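Local coordinates for Bd3459 (PDB 5CEC), which is a predatory endopeptidase of Bdellovibrio bacteriovorus, probably acting on D-Ala-D-Ala-type peptidoglycan bonds, and is bound by the immunity protein Bd3460, at residues D113-R118 and L150-P155. The protein carries 1 engineered substitution. Numbering follows the deposited sequence.
Sequences DPLFGR and LAEEKP. With SO4 (sulfate ion), chain H; SO4 (sulfate ion), chain E.
R118 grips E153 side-on through two parallel hydrogen bonds, one to each carboxylate oxygen. NE gives its hydrogen to OE2 of E153 at 2.8 Å with an N-H...O angle of 165°, and NH2 of R118 reaches OE1 of the same glutamate at 2.9 Å. Both oxygens accept through their syn lone pairs, and the guanidinium and carboxylate planes lie 21° apart, so the two groups meet edge to edge and the paired bonds restrain rotation of either group. The arginine gets there with CG anti to the backbone N and a bend at chi3 (-58°) that turns the guanidinium across the extended glutamate. Its third nitrogen, NH1, bonds O1 of the chain E sulfate, probably picked up from the crystallisation liquor, at 2.9 Å and also Y122, while Y190 adds a cation-pi contact; CD2 of L150 approaches NH2 obliquely at 3.7 Å.

At the other end of the contact the side chains of L115 and E152 cross at about a right angle, CD1 of L115 lying 3.3 Å from CG of E152, which is tight. The carboxylate beyond that methylene is claimed by R246 and N119. Between the two side-chain pairs the backbones come close: CA of G117 is 5.3 Å from CA of A151, and the A151 methyl faces the 113-118 segment, with its CB 4.4 Å from both CA of G117 and CD1 of L115.

E153 N bonds L150 O, closing a type I turn from L150 to E153, and G117 is the N-cap residue of helix 118-130. The arrangement is thus a bidentate arginine-glutamate salt bridge tying the start of helix 118-130, at the end of the loop after strand 104-109, to a beta turn in the loop after strand 135-141, the two strands being parallel neighbours in a mixed sheet.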
loop_
_atom_site.group_PDB
_atom_site.type_symbol
_atom_site.label_atom_id
_atom_site.label_comp_id
_atom_site.label_asym_id
_atom_site.label_seq_id
_atom_site.Cartn_x
_atom_site.Cartn_y
_atom_site.Cartn_z
ATOM N N ASP A 113 13.659 -14.588 -5.143
ATOM C CA ASP A 113 13.511 -13.342 -4.358
ATOM C C ASP A 113 12.409 -12.530 -5.061
ATOM O O ASP A 113 12.549 -12.200 -6.243
ATOM C CB ASP A 113 14.870 -12.612 -4.343
ATOM C CG ASP A 113 14.872 -11.316 -3.583
ATOM O OD1 ASP A 113 13.815 -10.714 -3.314
ATOM O OD2 ASP A 113 16.004 -10.902 -3.253
ATOM N N PRO A 114 11.355 -12.156 -4.321
ATOM C CA PRO A 114 10.196 -11.451 -4.904
ATOM C C PRO A 114 10.292 -9.948 -4.851
ATOM O O PRO A 114 9.311 -9.263 -5.110
ATOM C CB PRO A 114 9.031 -11.941 -4.033
ATOM C CG PRO A 114 9.662 -12.069 -2.699
ATOM C CD PRO A 114 11.065 -12.585 -2.945
ATOM N N LEU A 115 11.477 -9.437 -4.521
ATOM C CA LEU A 115 11.730 -7.998 -4.491
ATOM C C LEU A 115 13.054 -7.679 -5.146
ATOM O O LEU A 115 13.819 -6.863 -4.652
ATOM C CB LEU A 115 11.632 -7.486 -3.047
ATOM C CG LEU A 115 11.703 -5.990 -2.787
ATOM C CD1 LEU A 115 10.858 -5.227 -3.786
ATOM C CD2 LEU A 115 11.335 -5.649 -1.348
ATOM N N PHE A 116 13.282 -8.286 -6.301
ATOM C CA PHE A 116 14.546 -8.145 -7.023
ATOM C C PHE A 116 14.235 -7.347 -8.277
ATOM O O PHE A 116 13.750 -7.887 -9.274
ATOM C CB PHE A 116 15.193 -9.499 -7.323
ATOM C CG PHE A 116 16.674 -9.445 -7.489
ATOM C CD1 PHE A 116 17.266 -8.540 -8.342
ATOM C CD2 PHE A 116 17.501 -10.286 -6.776
ATOM C CE1 PHE A 116 18.635 -8.485 -8.505
ATOM C CE2 PHE A 116 18.893 -10.238 -6.937
ATOM C CZ PHE A 116 19.442 -9.330 -7.789
ATOM N N GLY A 117 14.512 -6.054 -8.187
ATOM C CA GLY A 117 14.274 -5.121 -9.267
ATOM C C GLY A 117 15.394 -4.106 -9.319
ATOM O O GLY A 117 16.559 -4.424 -9.041
ATOM N N ARG A 118 15.029 -2.870 -9.631
ATOM C CA ARG A 118 15.999 -1.762 -9.679
ATOM C C ARG A 118 16.920 -1.713 -8.482
ATOM O O ARG A 118 18.143 -1.664 -8.643
ATOM C CB ARG A 118 15.242 -0.412 -9.797
ATOM C CG ARG A 118 16.172 0.805 -9.848
ATOM C CD ARG A 118 15.448 2.081 -9.432
ATOM N NE ARG A 118 14.292 2.359 -10.271
ATOM C CZ ARG A 118 14.332 2.950 -11.477
ATOM N NH1 ARG A 118 15.478 3.287 -12.052
ATOM N NH2 ARG A 118 13.201 3.202 -12.095
ATOM N N LEU A 150 10.730 -2.555 -12.167
ATOM C CA LEU A 150 9.801 -1.681 -11.450
ATOM C C LEU A 150 9.062 -2.407 -10.296
ATOM O O LEU A 150 7.990 -1.968 -9.865
ATOM C CB LEU A 150 8.824 -1.004 -12.429
ATOM C CG LEU A 150 9.489 -0.152 -13.504
ATOM C CD1 LEU A 150 8.415 0.412 -14.417
ATOM C CD2 LEU A 150 10.357 0.966 -12.943
ATOM N N ALA A 151 9.680 -3.456 -9.746
ATOM C CA ALA A 151 9.032 -4.273 -8.689
ATOM C C ALA A 151 8.432 -3.467 -7.536
ATOM O O ALA A 151 7.450 -3.889 -6.957
ATOM C CB ALA A 151 10.037 -5.258 -8.140
ATOM N N GLU A 152 9.097 -2.378 -7.141
ATOM C CA GLU A 152 8.666 -1.502 -6.061
ATOM C C GLU A 152 8.089 -0.185 -6.471
ATOM O O GLU A 152 7.997 0.716 -5.631
ATOM C CB GLU A 152 9.896 -1.022 -5.292
ATOM C CG GLU A 152 10.702 -2.047 -4.695
ATOM C CD GLU A 152 11.673 -1.456 -3.715
ATOM O OE1 GLU A 152 11.244 -1.156 -2.611
ATOM O OE2 GLU A 152 12.845 -1.389 -4.064
ATOM N N GLU A 153 7.718 -0.054 -7.732
ATOM C CA GLU A 153 7.336 1.228 -8.292
ATOM C C GLU A 153 6.038 1.102 -9.064
ATOM O O GLU A 153 5.601 0.025 -9.403
ATOM C CB GLU A 153 8.487 1.755 -9.175
ATOM C CG GLU A 153 9.727 2.104 -8.375
ATOM C CD GLU A 153 10.972 2.237 -9.228
ATOM O OE1 GLU A 153 10.947 2.970 -10.249
ATOM O OE2 GLU A 153 11.981 1.613 -8.869
ATOM N N LYS A 154 5.434 2.232 -9.352
ATOM C CA LYS A 154 4.235 2.302 -10.149
ATOM C C LYS A 154 4.659 2.086 -11.586
ATOM O O LYS A 154 5.721 2.606 -11.981
ATOM C CB LYS A 154 3.599 3.680 -10.014
ATOM C CG LYS A 154 3.246 3.996 -8.590
ATOM C CD LYS A 154 2.518 5.285 -8.470
ATOM C CE LYS A 154 2.140 5.447 -7.027
ATOM N NZ LYS A 154 1.519 6.757 -6.799
ATOM N N PRO A 155 3.897 1.345 -12.386
ATOM C CA PRO A 155 2.565 0.812 -12.096
ATOM C C PRO A 155 2.523 -0.621 -11.575
ATOM O O PRO A 155 1.436 -1.203 -11.499
ATOM C CB PRO A 155 1.902 0.866 -13.473
ATOM C CG PRO A 155 3.017 0.558 -14.401
ATOM C CD PRO A 155 4.232 1.200 -13.813
HETATM S S SO4 H . 4.435 9.277 -7.572
HETATM O O1 SO4 H . 5.410 10.083 -6.777
HETATM O O2 SO4 H . 3.082 9.320 -6.951
HETATM O O3 SO4 H . 4.376 9.803 -8.939
HETATM O O4 SO4 H . 4.978 7.885 -7.593
HETATM S S SO4 E . 16.003 4.089 -15.471
HETATM O O1 SO4 E . 15.413 4.936 -14.401
HETATM O O2 SO4 E . 15.459 4.448 -16.796
HETATM O O3 SO4 E . 15.945 2.652 -15.160
HETATM O O4 SO4 E . 17.489 4.346 -15.571
#